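Local coordinates for chorismatase (Streptomyces hygroscopicus, PDB 4BPS), which hydrolyses chorismate to pyruvate and a dihydroxylated cyclohexadiene carboxylic acid used in the biosynthesis of the immunosuppressants FK506 and FK520, at residues G257-C263 with D334-I339; T245-L249 with V265-M270; T65-E70 with R303-D307; Y215-Y219 with I248-R252; S142-T146 with D329-E333. All coordinates share one frame; numbering follows the deposited sequence.

Contact 1: G257-C263 with D334-I339; sequences GDVTGQC and DLLVEI. With 3EB (3-(2-carboxyethyl)benzoic acid), chain B.
Gln262 grips the backbone of Asp334 and Leu336 with both ends of its side-chain amide. Gln262 NE2 donates to Asp334 O at 3.0 Å; the N-H points almost straight at the oxygen (175°), and that oxygen lies in the plane of the amide. Leu336 N returns a bond to Gln262 OE1 at 2.8 Å, this time tilted from the carbonyl plane and more bent (154°). A water donates to both Gln262 OE1 and Val337 O, giving OE1 a second bond, and NE2 also serves His255 O, so the buried amide is satisfied at both ends and its flip is fixed. A second water accepts from Gly257 N and donates to Asp334 O. With an alanine here, Leu336 N would probably lose its acceptor and Asp334 O its amide donor, keeping the water bond, and the loop might shift. The rest is mainly apolar. Leu336 CB meets Val259 CG2 at 3.8 Å, while its CD1 reaches back to the helix start, 3.6 Å from Asp258 N. There Asp258 is the N-cap, its OD1 accepting from Gly261 N at 2.9 Å. Val337 CG1, set between its own backbone N and carbonyl carbon, packs against Val259, Gln262 CB and Cys263. Glu338, the proton acceptor, points the other way, its OE2 against the ligand, so one short strand serves helix and active site on its two faces. Helix 259-263 runs nearly along strand 337-339, the axes 8.4 Å apart and 24° from parallel; helix 306-314 packs beside Val259 and Cys263, and strands 239-249 and 296-300 flank strand 337-343.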
# COMPACT_ATOMS: atom_id res chain seq x y z
N GLY A 257 -0.80 20.44 -12.45
CA GLY A 257 0.47 21.14 -12.48
C GLY A 257 0.84 21.84 -11.19
O GLY A 257 1.85 22.54 -11.15
N ASP A 258 0.06 21.64 -10.11
CA ASP A 258 0.18 22.42 -8.88
C ASP A 258 0.39 21.43 -7.72
O ASP A 258 -0.57 20.94 -7.14
CB ASP A 258 -1.10 23.25 -8.73
CG ASP A 258 -1.29 23.87 -7.37
OD1 ASP A 258 -0.31 23.99 -6.59
OD2 ASP A 258 -2.45 24.29 -7.08
N VAL A 259 1.65 21.12 -7.42
CA VAL A 259 1.90 20.06 -6.45
C VAL A 259 1.45 20.47 -5.06
O VAL A 259 1.03 19.62 -4.26
CB VAL A 259 3.37 19.61 -6.45
CG1 VAL A 259 4.30 20.67 -5.85
CG2 VAL A 259 3.51 18.28 -5.76
N THR A 260 1.54 21.76 -4.74
CA THR A 260 1.08 22.23 -3.44
C THR A 260 -0.42 21.97 -3.29
O THR A 260 -0.88 21.41 -2.29
CB THR A 260 1.40 23.71 -3.26
OG1 THR A 260 2.82 23.86 -3.21
CG2 THR A 260 0.80 24.27 -1.98
N GLY A 261 -1.20 22.40 -4.29
CA GLY A 261 -2.64 22.18 -4.24
C GLY A 261 -3.02 20.71 -4.21
O GLY A 261 -3.89 20.29 -3.44
N GLN A 262 -2.34 19.88 -5.02
CA GLN A 262 -2.61 18.44 -4.98
C GLN A 262 -2.29 17.88 -3.61
O GLN A 262 -3.02 17.03 -3.10
CB GLN A 262 -1.86 17.66 -6.05
CG GLN A 262 -2.38 17.94 -7.46
CD GLN A 262 -1.86 16.95 -8.47
OE1 GLN A 262 -1.25 15.92 -8.14
NE2 GLN A 262 -2.10 17.23 -9.73
N CYS A 263 -1.18 18.32 -3.00
CA CYS A 263 -0.79 17.78 -1.69
C CYS A 263 -1.84 18.20 -0.63
O CYS A 263 -2.22 17.39 0.23
CB CYS A 263 0.59 18.30 -1.33
SG CYS A 263 1.31 17.48 0.12
N ASP A 334 -0.65 12.88 -14.54
CA ASP A 334 -0.96 14.20 -14.00
C ASP A 334 -1.10 14.28 -12.48
O ASP A 334 -1.33 15.37 -11.95
CB ASP A 334 -2.18 14.84 -14.69
CG ASP A 334 -3.48 14.10 -14.45
OD1 ASP A 334 -3.58 13.25 -13.54
OD2 ASP A 334 -4.46 14.47 -15.16
N LEU A 335 -0.92 13.16 -11.79
CA LEU A 335 -0.82 13.18 -10.34
C LEU A 335 0.64 13.36 -9.96
O LEU A 335 1.53 12.69 -10.50
CB LEU A 335 -1.40 11.90 -9.72
CG LEU A 335 -2.92 11.75 -9.93
CD1 LEU A 335 -3.37 10.37 -9.46
CD2 LEU A 335 -3.72 12.86 -9.23
N LEU A 336 0.87 14.27 -9.02
CA LEU A 336 2.20 14.76 -8.71
C LEU A 336 2.70 14.33 -7.33
O LEU A 336 3.89 14.49 -7.02
CB LEU A 336 2.20 16.29 -8.77
CG LEU A 336 1.70 16.87 -10.10
CD1 LEU A 336 1.57 18.38 -10.01
CD2 LEU A 336 2.61 16.46 -11.24
N VAL A 337 1.78 13.85 -6.49
CA VAL A 337 2.08 13.54 -5.10
C VAL A 337 1.00 12.62 -4.56
O VAL A 337 -0.17 12.74 -4.96
CB VAL A 337 2.16 14.84 -4.26
CG1 VAL A 337 0.87 15.71 -4.36
CG2 VAL A 337 2.51 14.53 -2.78
N GLU A 338 1.37 11.70 -3.67
CA GLU A 338 0.38 10.94 -2.92
C GLU A 338 0.93 10.65 -1.53
O GLU A 338 2.15 10.64 -1.33
CB GLU A 338 0.09 9.59 -3.56
CG GLU A 338 -0.73 9.66 -4.78
CD GLU A 338 -1.13 8.28 -5.24
OE1 GLU A 338 -0.36 7.31 -4.96
OE2 GLU A 338 -2.17 8.12 -5.88
N ILE A 339 0.03 10.39 -0.59
CA ILE A 339 0.40 10.13 0.79
C ILE A 339 -0.37 8.91 1.29
O ILE A 339 -1.59 8.84 1.10
CB ILE A 339 0.10 11.33 1.69
CG1 ILE A 339 0.70 12.62 1.12
CG2 ILE A 339 0.61 11.09 3.11
CD1 ILE A 339 -0.29 13.56 0.55
C 3EB B . -6.50 7.11 -7.15
O 3EB B . -7.03 6.48 -8.06
CA 3EB B . -5.03 7.43 -7.14
OAB 3EB B . -4.20 1.07 -8.24
OAD 3EB B . -3.79 0.22 -6.24
CAE 3EB B . -4.33 5.13 -5.27
CAF 3EB B . -4.31 4.00 -4.46
CAG 3EB B . -4.22 5.01 -6.66
CAH 3EB B . -4.16 2.74 -5.01
CAL 3EB B . -4.00 1.22 -7.02
CAM 3EB B . -4.09 3.73 -7.20
CAN 3EB B . -4.08 2.59 -6.39
OXT 3EB B . -7.18 7.61 -6.17
C2 3EB B . -4.18 6.22 -7.57
O HOH W 1 -0.59 17.76 -13.17
O HOH W 2 -2.14 13.96 -6.33

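Contact 2: T245-L249 with V265-M270; sequences TAGIL and VALDNM. With 3EB (3-(2-carboxyethyl)benzoic acid), chain B.
Asn269 reaches from helix 259-274 into the break in strand 239-249 and holds it with one nitrogen. Asn269 ND2 donates to Ile248 O at 2.9 Å, nearly straight at 169°, and to Ala246 O at 3.1 Å, where the approach runs nearly along the C=O axis. Both oxygens lie close to the amide plane, so the two N-H groups are spent on the carbonyls either side of Gly247. OD1 faces away to Arg272 and Asn206, which fixes the rotation of the amide. The tight part is where Thr245-Gly247 meets Ala266: Gly247 and Ala266 bring their CA atoms within 4.5 Å, and Ala266 CB sits 3.4 Å from Thr245 O. Thr245 turns CG2 anti to its nitrogen, 3.3 Å from Ala266 O and against Asn269 CB, while OG1 bonds to Ser243 O. Gly247 is the centre of an inverse gamma turn, the kink that interrupts the strand and presents two carbonyls to one side chain. On the strand's other side Ala246 and Ile248 face the ligand, Ile248 CD1, in the conformer given, approaching the carboxyethyl OXT. The looser, solvent side is Leu249, also modelled in two conformers, which in the one given rests CD2 on Val265 CG1 at 4.0 Å.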
# COMPACT_ATOMS: atom_id res chain seq x y z
N THR A 245 -3.17 8.21 -1.10
CA THR A 245 -4.24 9.18 -1.30
C THR A 245 -3.73 10.34 -2.15
O THR A 245 -2.67 10.90 -1.84
CB THR A 245 -4.72 9.68 0.08
OG1 THR A 245 -5.15 8.56 0.88
CG2 THR A 245 -5.90 10.65 -0.07
N ALA A 246 -4.48 10.66 -3.20
CA ALA A 246 -4.08 11.64 -4.20
C ALA A 246 -4.97 12.88 -4.16
O ALA A 246 -6.02 12.91 -3.49
CB ALA A 246 -4.17 11.02 -5.59
N GLY A 247 -4.55 13.89 -4.93
CA GLY A 247 -5.33 15.10 -5.15
C GLY A 247 -6.40 14.90 -6.22
O GLY A 247 -6.25 15.36 -7.37
N ILE A 248 -7.45 14.19 -5.83
CA ILE A 248 -8.57 13.85 -6.67
C ILE A 248 -9.87 14.29 -5.96
O ILE A 248 -9.96 14.22 -4.72
CB ILE A 248 -8.58 12.31 -6.94
CG1 ILE A 248 -7.58 11.93 -8.04
CG2 ILE A 248 -9.95 11.79 -7.34
CD1 ILE A 248 -7.26 10.43 -8.12
N LEU A 249 -10.85 14.71 -6.75
CA LEU A 249 -12.20 14.96 -6.24
C LEU A 249 -13.14 14.25 -7.23
O LEU A 249 -13.03 14.41 -8.46
CB LEU A 249 -12.46 16.45 -5.97
CG LEU A 249 -11.62 17.04 -4.80
CD1 LEU A 249 -11.83 18.54 -4.71
CD2 LEU A 249 -11.77 16.38 -3.37
N VAL A 265 -5.05 18.82 -1.14
CA VAL A 265 -6.26 18.03 -1.35
C VAL A 265 -6.05 16.57 -0.93
O VAL A 265 -6.94 15.94 -0.39
CB VAL A 265 -6.77 18.15 -2.80
CG1 VAL A 265 -7.89 17.15 -3.07
CG2 VAL A 265 -7.25 19.58 -3.04
N ALA A 266 -4.86 16.01 -1.19
CA ALA A 266 -4.56 14.66 -0.74
C ALA A 266 -4.71 14.57 0.78
O ALA A 266 -5.32 13.64 1.31
CB ALA A 266 -3.16 14.25 -1.18
N LEU A 267 -4.12 15.54 1.49
CA LEU A 267 -4.23 15.56 2.95
C LEU A 267 -5.68 15.78 3.38
O LEU A 267 -6.13 15.18 4.35
CB LEU A 267 -3.29 16.62 3.50
CG LEU A 267 -1.80 16.28 3.39
CD1 LEU A 267 -0.95 17.53 3.66
CD2 LEU A 267 -1.44 15.17 4.35
N ASP A 268 -6.41 16.66 2.68
CA ASP A 268 -7.84 16.83 2.96
C ASP A 268 -8.59 15.51 2.80
O ASP A 268 -9.47 15.19 3.60
CB ASP A 268 -8.50 17.84 2.01
CG ASP A 268 -8.05 19.27 2.20
OD1 ASP A 268 -7.42 19.61 3.22
OD2 ASP A 268 -8.37 20.06 1.28
N ASN A 269 -8.28 14.76 1.74
CA ASN A 269 -8.95 13.49 1.51
C ASN A 269 -8.62 12.50 2.63
O ASN A 269 -9.50 11.78 3.13
CB ASN A 269 -8.54 12.90 0.16
CG ASN A 269 -9.33 13.49 -1.01
OD1 ASN A 269 -10.52 13.80 -0.87
ND2 ASN A 269 -8.71 13.55 -2.19
N MSE A 270 -7.36 12.46 3.06
CA MSE A 270 -6.98 11.60 4.16
C MSE A 270 -7.76 11.98 5.43
O MSE A 270 -8.26 11.11 6.14
CB MSE A 270 -5.47 11.70 4.37
CG MSE A 270 -4.95 10.95 5.57
SE MSE A 270 -3.00 10.96 5.72
CE MSE A 270 -2.60 9.48 4.52
C 3EB B . -6.50 7.11 -7.15
O 3EB B . -7.03 6.48 -8.06
CA 3EB B . -5.03 7.43 -7.14
OAB 3EB B . -4.20 1.07 -8.24
OAD 3EB B . -3.79 0.22 -6.24
CAE 3EB B . -4.33 5.13 -5.27
CAF 3EB B . -4.31 4.00 -4.46
CAG 3EB B . -4.22 5.01 -6.66
CAH 3EB B . -4.16 2.74 -5.01
CAL 3EB B . -4.00 1.22 -7.02
CAM 3EB B . -4.09 3.73 -7.20
CAN 3EB B . -4.08 2.59 -6.39
OXT 3EB B . -7.18 7.61 -6.17
C2 3EB B . -4.18 6.22 -7.57

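Contact 3: T65-E70 with R303-D307; sequences TTRDDE and REDLD
Arg303 and Glu70 form a partly buried salt bridge that ties the loop between strands 57-62 and 72-77 to the residues leading into helix 306-314. The grip is end-on: Arg303 NH1 gives to Glu70 OE2 at 2.7 Å and Arg303 NH2 to Glu70 OE1 at 2.8 Å. Both bonds arrive on the syn side of the carboxylate, and the two planes differ by only 26°. Two bends in the arginine chain, at chi2 and chi3, bring the guanidinium across to the loop. Arg303 NH2 also donates to Thr66 OG1, 3.1 Å away and close to the guanidinium plane, while a water accepts from Arg303 NE and is also hydrogen-bonded to Thr66 OG1. Residues 68-70 form a short 3-10 turn that sets Glu70 toward the helix; Thr65 OG1 donates to Glu70 OE1 at 2.7 Å, from the carboxylate face opposite to that used by Arg303. That oxygen is therefore held from two sides. Aliphatic carbons lie over both faces of the Arg303 guanidinium, offset toward the rim: Arg67 CD 3.4 Å above one, Leu306 CD1 over the other. Arg67 grips Asp69 side-on, NE donating to OD1 and NH2 to OD2, a second salt bridge within the loop. His327 of strand 323-327 bonds to both Thr65 and Thr66.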
# COMPACT_ATOMS: atom_id res chain seq x y z
N THR A 65 12.90 5.14 -4.88
CA THR A 65 13.46 6.49 -4.87
C THR A 65 14.78 6.54 -5.63
O THR A 65 15.25 5.51 -6.11
CB THR A 65 13.53 7.06 -3.44
OG1 THR A 65 13.64 8.50 -3.55
CG2 THR A 65 14.68 6.43 -2.65
N THR A 66 15.33 7.74 -5.76
CA THR A 66 16.45 7.98 -6.67
C THR A 66 17.70 8.46 -5.96
O THR A 66 18.70 8.72 -6.63
CB THR A 66 16.06 8.99 -7.77
OG1 THR A 66 15.71 10.23 -7.15
CG2 THR A 66 14.91 8.47 -8.61
N ARG A 67 17.66 8.60 -4.64
CA ARG A 67 18.86 8.96 -3.86
C ARG A 67 19.02 7.97 -2.71
O ARG A 67 18.05 7.67 -1.99
CB ARG A 67 18.73 10.34 -3.24
CG ARG A 67 18.75 11.49 -4.22
CD ARG A 67 18.54 12.78 -3.46
NE ARG A 67 19.61 13.01 -2.48
CZ ARG A 67 20.75 13.63 -2.74
NH1 ARG A 67 21.00 14.11 -3.96
NH2 ARG A 67 21.65 13.80 -1.77
N ASP A 68 20.25 7.52 -2.47
CA ASP A 68 20.49 6.58 -1.38
C ASP A 68 20.16 7.17 -0.02
O ASP A 68 19.77 6.44 0.91
CB ASP A 68 21.94 6.11 -1.39
CG ASP A 68 22.18 5.00 -2.38
OD1 ASP A 68 21.17 4.43 -2.85
OD2 ASP A 68 23.36 4.68 -2.64
N ASP A 69 20.29 8.49 0.12
CA ASP A 69 20.03 9.11 1.43
C ASP A 69 18.52 9.16 1.75
O ASP A 69 18.13 9.56 2.84
CB ASP A 69 20.75 10.46 1.62
CG ASP A 69 20.24 11.56 0.72
OD1 ASP A 69 19.23 11.42 0.01
OD2 ASP A 69 20.88 12.64 0.75
N GLU A 70 17.67 8.69 0.82
CA GLU A 70 16.25 8.53 1.07
C GLU A 70 15.86 7.08 1.32
O GLU A 70 14.67 6.78 1.54
CB GLU A 70 15.46 9.10 -0.11
CG GLU A 70 15.57 10.60 -0.10
CD GLU A 70 15.13 11.27 -1.38
OE1 GLU A 70 14.97 10.57 -2.42
OE2 GLU A 70 14.93 12.51 -1.33
N ARG A 303 11.71 15.60 -8.51
CA ARG A 303 12.72 15.91 -7.50
C ARG A 303 12.59 17.35 -7.02
O ARG A 303 12.71 17.63 -5.83
CB ARG A 303 14.11 15.62 -8.07
CG ARG A 303 15.29 16.12 -7.28
CD ARG A 303 15.30 15.60 -5.89
NE ARG A 303 15.39 14.15 -5.85
CZ ARG A 303 15.22 13.44 -4.74
NH1 ARG A 303 14.93 14.06 -3.58
NH2 ARG A 303 15.37 12.11 -4.76
N GLU A 304 12.32 18.28 -7.94
CA GLU A 304 12.26 19.68 -7.60
C GLU A 304 11.04 20.02 -6.73
O GLU A 304 10.96 21.13 -6.23
CB GLU A 304 12.27 20.55 -8.88
CG GLU A 304 11.04 20.38 -9.78
CD GLU A 304 11.32 20.60 -11.27
OE1 GLU A 304 11.62 21.75 -11.65
OE2 GLU A 304 11.24 19.64 -12.07
N ASP A 305 10.12 19.07 -6.55
CA ASP A 305 8.95 19.26 -5.68
C ASP A 305 9.10 18.66 -4.30
O ASP A 305 8.23 18.89 -3.46
CB ASP A 305 7.69 18.66 -6.32
CG ASP A 305 7.24 19.40 -7.57
OD1 ASP A 305 7.61 20.59 -7.75
OD2 ASP A 305 6.45 18.81 -8.35
N LEU A 306 10.15 17.87 -4.03
CA LEU A 306 10.18 17.15 -2.77
C LEU A 306 10.20 18.10 -1.58
O LEU A 306 9.47 17.88 -0.63
CB LEU A 306 11.35 16.16 -2.70
CG LEU A 306 10.94 14.68 -2.95
CD1 LEU A 306 10.91 14.41 -4.45
CD2 LEU A 306 11.77 13.64 -2.25
N ASP A 307 11.02 19.14 -1.62
CA ASP A 307 11.06 20.03 -0.46
C ASP A 307 9.75 20.83 -0.32
O ASP A 307 9.30 21.07 0.78
CB ASP A 307 12.25 20.97 -0.50
CG ASP A 307 12.53 21.58 0.86
OD1 ASP A 307 12.82 20.82 1.81
OD2 ASP A 307 12.42 22.82 0.99
O HOH W 3 17.18 13.03 -7.78

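Contact 4: Y215-Y219 with I248-R252; sequences YPTTY and ILGHR. With 3EB (3-(2-carboxyethyl)benzoic acid), chain B.
The type II' turn Leu249-Arg252, which closes the hairpin of strands 239-249 and 252-253, lays His251 against the loop that carries the substrate-binding Tyr215. His251 is met by three side chains of that loop. At its edge, His251 ND1 and Tyr219 OH share a 2.7 Å hydrogen bond, with ND1 close to the plane of the tyrosine ring; the two rings meet obliquely, their planes 66° apart. Over one face of the imidazole lies Pro216, whose CG stands 3.8 Å from the ring centroid of His251, 15° off the normal, a CH-pi contact. His251 CB makes a second, off-centre CH-pi contact with the Tyr215 ring, at 4.3 Å from its centroid. The chi1 of 60°, with CG between the backbone nitrogen and carbonyl carbon, brings the imidazole face against Pro216 and its ND1 edge to Tyr219 OH. Were this histidine an alanine, Tyr219 OH would probably lose its ND1 partner and Pro216 the ring it packs on, leaving the loop less firmly held. Tyr215 points past the turn and donates through OH to O of the ligand's carboxyethyl group at 2.7 Å; Arg228, another substrate-binding residue, also bonds to this hydroxyl. His251 O is taken by Arg332, which lies against both tyrosines. Gly250, with positive phi, occupies the second position, as is typical of the type II' turn in a beta-hairpin with a two-residue loop.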
# COMPACT_ATOMS: atom_id res chain seq x y z
N TYR A 215 -14.72 3.77 -11.41
CA TYR A 215 -14.16 4.77 -12.31
C TYR A 215 -14.66 4.56 -13.74
O TYR A 215 -14.82 3.43 -14.20
CB TYR A 215 -12.64 4.72 -12.34
CG TYR A 215 -11.87 5.35 -11.18
CD1 TYR A 215 -12.51 5.91 -10.07
CD2 TYR A 215 -10.49 5.39 -11.22
CE1 TYR A 215 -11.76 6.48 -9.06
CE2 TYR A 215 -9.73 5.93 -10.20
CZ TYR A 215 -10.36 6.47 -9.11
OH TYR A 215 -9.65 7.02 -8.04
N PRO A 216 -14.82 5.66 -14.48
CA PRO A 216 -15.29 5.56 -15.87
C PRO A 216 -14.19 5.00 -16.77
O PRO A 216 -13.01 4.90 -16.40
CB PRO A 216 -15.63 7.01 -16.21
CG PRO A 216 -14.70 7.82 -15.36
CD PRO A 216 -14.62 7.06 -14.07
N THR A 217 -14.57 4.69 -18.00
CA THR A 217 -13.67 3.92 -18.84
C THR A 217 -12.51 4.74 -19.39
O THR A 217 -11.58 4.17 -19.94
CB THR A 217 -14.40 3.23 -20.00
OG1 THR A 217 -14.97 4.24 -20.84
CG2 THR A 217 -15.48 2.28 -19.50
N THR A 218 -12.54 6.06 -19.20
CA THR A 218 -11.37 6.87 -19.48
C THR A 218 -10.10 6.29 -18.86
O THR A 218 -9.03 6.41 -19.44
CB THR A 218 -11.57 8.28 -18.89
OG1 THR A 218 -12.90 8.74 -19.13
CG2 THR A 218 -10.55 9.24 -19.49
N TYR A 219 -10.25 5.69 -17.68
CA TYR A 219 -9.11 5.18 -16.90
C TYR A 219 -8.85 3.68 -17.16
O TYR A 219 -8.05 3.06 -16.45
CB TYR A 219 -9.38 5.41 -15.41
CG TYR A 219 -9.68 6.86 -15.09
CD1 TYR A 219 -8.70 7.83 -15.16
CD2 TYR A 219 -10.95 7.26 -14.73
CE1 TYR A 219 -8.97 9.16 -14.87
CE2 TYR A 219 -11.24 8.59 -14.45
CZ TYR A 219 -10.25 9.52 -14.49
OH TYR A 219 -10.51 10.83 -14.20
N ILE A 248 -7.45 14.19 -5.83
CA ILE A 248 -8.57 13.85 -6.67
C ILE A 248 -9.87 14.29 -5.96
O ILE A 248 -9.96 14.22 -4.72
CB ILE A 248 -8.58 12.31 -6.94
CG1 ILE A 248 -7.58 11.93 -8.04
CG2 ILE A 248 -9.95 11.79 -7.34
CD1 ILE A 248 -7.26 10.43 -8.12
N LEU A 249 -10.85 14.71 -6.75
CA LEU A 249 -12.20 14.96 -6.24
C LEU A 249 -13.14 14.25 -7.23
O LEU A 249 -13.03 14.41 -8.46
CB LEU A 249 -12.46 16.45 -5.97
CG LEU A 249 -11.62 17.04 -4.80
CD1 LEU A 249 -11.83 18.54 -4.71
CD2 LEU A 249 -11.77 16.38 -3.37
N GLY A 250 -14.05 13.43 -6.73
CA GLY A 250 -14.80 12.52 -7.58
C GLY A 250 -13.83 11.48 -8.09
O GLY A 250 -13.17 10.81 -7.28
N HIS A 251 -13.68 11.36 -9.42
CA HIS A 251 -12.58 10.58 -9.99
C HIS A 251 -11.49 11.47 -10.57
O HIS A 251 -10.48 10.96 -11.05
CB HIS A 251 -13.06 9.61 -11.08
CG HIS A 251 -13.71 10.29 -12.23
ND1 HIS A 251 -13.03 11.07 -13.14
CD2 HIS A 251 -15.02 10.35 -12.58
CE1 HIS A 251 -13.89 11.58 -14.00
NE2 HIS A 251 -15.10 11.16 -13.68
N ARG A 252 -11.71 12.78 -10.57
CA ARG A 252 -10.89 13.68 -11.35
C ARG A 252 -9.64 14.16 -10.64
O ARG A 252 -9.70 14.60 -9.49
CB ARG A 252 -11.73 14.94 -11.64
CG ARG A 252 -12.48 15.09 -12.94
CD ARG A 252 -12.69 16.64 -13.19
NE ARG A 252 -11.46 17.40 -12.86
CZ ARG A 252 -11.26 18.70 -13.03
NH1 ARG A 252 -12.19 19.47 -13.57
NH2 ARG A 252 -10.08 19.21 -12.67
C 3EB B . -6.50 7.11 -7.15
O 3EB B . -7.03 6.48 -8.06
CA 3EB B . -5.03 7.43 -7.14
OAB 3EB B . -4.20 1.07 -8.24
OAD 3EB B . -3.79 0.22 -6.24
CAE 3EB B . -4.33 5.13 -5.27
CAF 3EB B . -4.31 4.00 -4.46
CAG 3EB B . -4.22 5.01 -6.66
CAH 3EB B . -4.16 2.74 -5.01
CAL 3EB B . -4.00 1.22 -7.02
CAM 3EB B . -4.09 3.73 -7.20
CAN 3EB B . -4.08 2.59 -6.39
OXT 3EB B . -7.18 7.61 -6.17
C2 3EB B . -4.18 6.22 -7.57

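Contact 5: S142-T146 with D329-E333; sequences SGINT and DIARE
Ile144 and Asn145, the two central residues of a type I beta turn from Gly143 to Thr146, press into the loop that precedes strand 337-343. Asn145 ND2 donates to Ile330 O at 3.0 Å; the bond is bent (139°), the nitrogen lying in the carbonyl plane while the oxygen is tilted from the amide plane. Ala331 O is also near Asn145 ND2, at 3.3 Å. Beside it Ile144 extends along the loop, with CG1 anti to the backbone nitrogen (chi1 -166°), a torsion that carries Ile144 CD1 to within 3.6 Å of Ala331 CA, while CG2 rests on Asp329 CB at 3.7 Å. Ala331 is itself a wall of the ligand pocket, and Ile330 packs on the active-site Glu338, so the turn backs a loop whose other side faces the substrate site. Glu333 brings its carboxylate across Asn145; Glu333 OE1 lies 3.5 Å from Asn145 OD1, but these are two acceptors and not hydrogen-bonded, and OD1 is instead taken up by Arg301. Glu153 accepts from ND2, so the amide is positioned from both ends. A water accepts from Asn145 N and donates to Asp329 OD2, bridging the turn's backbone to the loop. The turn is locked from within: Gly143 O accepts from Thr146 N and, in the carbonyl plane on a lone pair, from Thr146 OG1 at 2.7 Å.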
# COMPACT_ATOMS: atom_id res chain seq x y z
N SER A 142 7.11 -0.89 -11.69
CA SER A 142 8.18 -0.30 -12.47
C SER A 142 7.65 0.34 -13.76
O SER A 142 6.96 -0.29 -14.56
CB SER A 142 9.17 -1.37 -12.85
OG SER A 142 10.19 -0.82 -13.65
N GLY A 143 7.96 1.61 -13.96
CA GLY A 143 7.56 2.29 -15.19
C GLY A 143 6.05 2.45 -15.28
O GLY A 143 5.47 2.25 -16.36
N ILE A 144 5.41 2.84 -14.18
CA ILE A 144 3.96 2.86 -14.12
C ILE A 144 3.30 3.72 -15.21
O ILE A 144 2.19 3.40 -15.64
CB ILE A 144 3.53 3.32 -12.69
CG1 ILE A 144 2.05 3.04 -12.40
CG2 ILE A 144 3.90 4.79 -12.42
CD1 ILE A 144 1.73 3.16 -10.90
N ASN A 145 3.97 4.78 -15.68
CA ASN A 145 3.41 5.63 -16.74
C ASN A 145 4.05 5.38 -18.10
O ASN A 145 3.75 6.07 -19.07
CB ASN A 145 3.56 7.12 -16.39
CG ASN A 145 2.92 7.49 -15.07
OD1 ASN A 145 3.52 8.25 -14.31
ND2 ASN A 145 1.71 6.99 -14.80
N THR A 146 4.96 4.42 -18.18
CA THR A 146 5.55 4.07 -19.47
C THR A 146 4.53 3.28 -20.30
O THR A 146 3.54 2.79 -19.77
CB THR A 146 6.84 3.22 -19.34
OG1 THR A 146 6.53 1.92 -18.81
CG2 THR A 146 7.91 3.91 -18.49
N ASP A 329 7.13 7.94 -9.51
CA ASP A 329 5.94 8.30 -10.27
C ASP A 329 4.64 7.79 -9.63
O ASP A 329 4.65 6.88 -8.79
CB ASP A 329 6.04 7.74 -11.68
CG ASP A 329 7.04 8.50 -12.57
OD1 ASP A 329 7.63 9.50 -12.15
OD2 ASP A 329 7.18 8.12 -13.73
N ILE A 330 3.54 8.43 -10.03
CA ILE A 330 2.21 8.13 -9.52
C ILE A 330 1.37 7.44 -10.63
O ILE A 330 1.72 7.49 -11.81
CB ILE A 330 1.50 9.45 -9.07
CG1 ILE A 330 2.49 10.43 -8.40
CG2 ILE A 330 0.26 9.14 -8.18
CD1 ILE A 330 3.09 9.97 -7.07
N ALA A 331 0.26 6.81 -10.26
CA ALA A 331 -0.52 5.99 -11.19
C ALA A 331 -1.02 6.74 -12.43
O ALA A 331 -1.18 6.10 -13.47
CB ALA A 331 -1.72 5.37 -10.47
N ARG A 332 -1.32 8.04 -12.30
CA ARG A 332 -1.63 8.89 -13.46
C ARG A 332 -0.49 9.87 -13.65
O ARG A 332 0.00 10.44 -12.67
CB ARG A 332 -2.89 9.73 -13.26
CG ARG A 332 -4.12 8.95 -12.94
CD ARG A 332 -5.27 9.87 -12.67
NE ARG A 332 -6.44 9.10 -12.29
CZ ARG A 332 -7.58 9.63 -11.87
NH1 ARG A 332 -7.72 10.97 -11.70
NH2 ARG A 332 -8.59 8.83 -11.58
N GLU A 333 -0.12 10.13 -14.90
CA GLU A 333 0.92 11.10 -15.21
C GLU A 333 0.63 12.46 -14.57
O GLU A 333 1.57 13.11 -14.09
CB GLU A 333 1.11 11.27 -16.73
CG GLU A 333 2.20 12.29 -17.14
CD GLU A 333 3.63 11.79 -16.93
OE1 GLU A 333 3.87 10.55 -16.90
OE2 GLU A 333 4.53 12.64 -16.79
O HOH W 4 6.61 5.83 -15.04

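How the contacts relate
Contacts 1 and 2 are the buried pair, using successive turns of helix 259-274 against neighbouring strands 337-343 and 239-249, and both join helix to backbone through a side-chain amide. Contacts 3, 4 and 5 are partly buried. Contact 4 continues from contact 2 along the strand into its hairpin, trading helix packing for aromatic rings. Contact 5 joins two loops and borders contacts 1, 2 and 4. Contacts 1, 2, 4 and, through Ala331, 5 touch the ligand. Contact 3 lies away from the ligand, about 29 Å from contact 4 between centres, and relies on charge, yet it touches contact 1 where Asp305 packs on Val259.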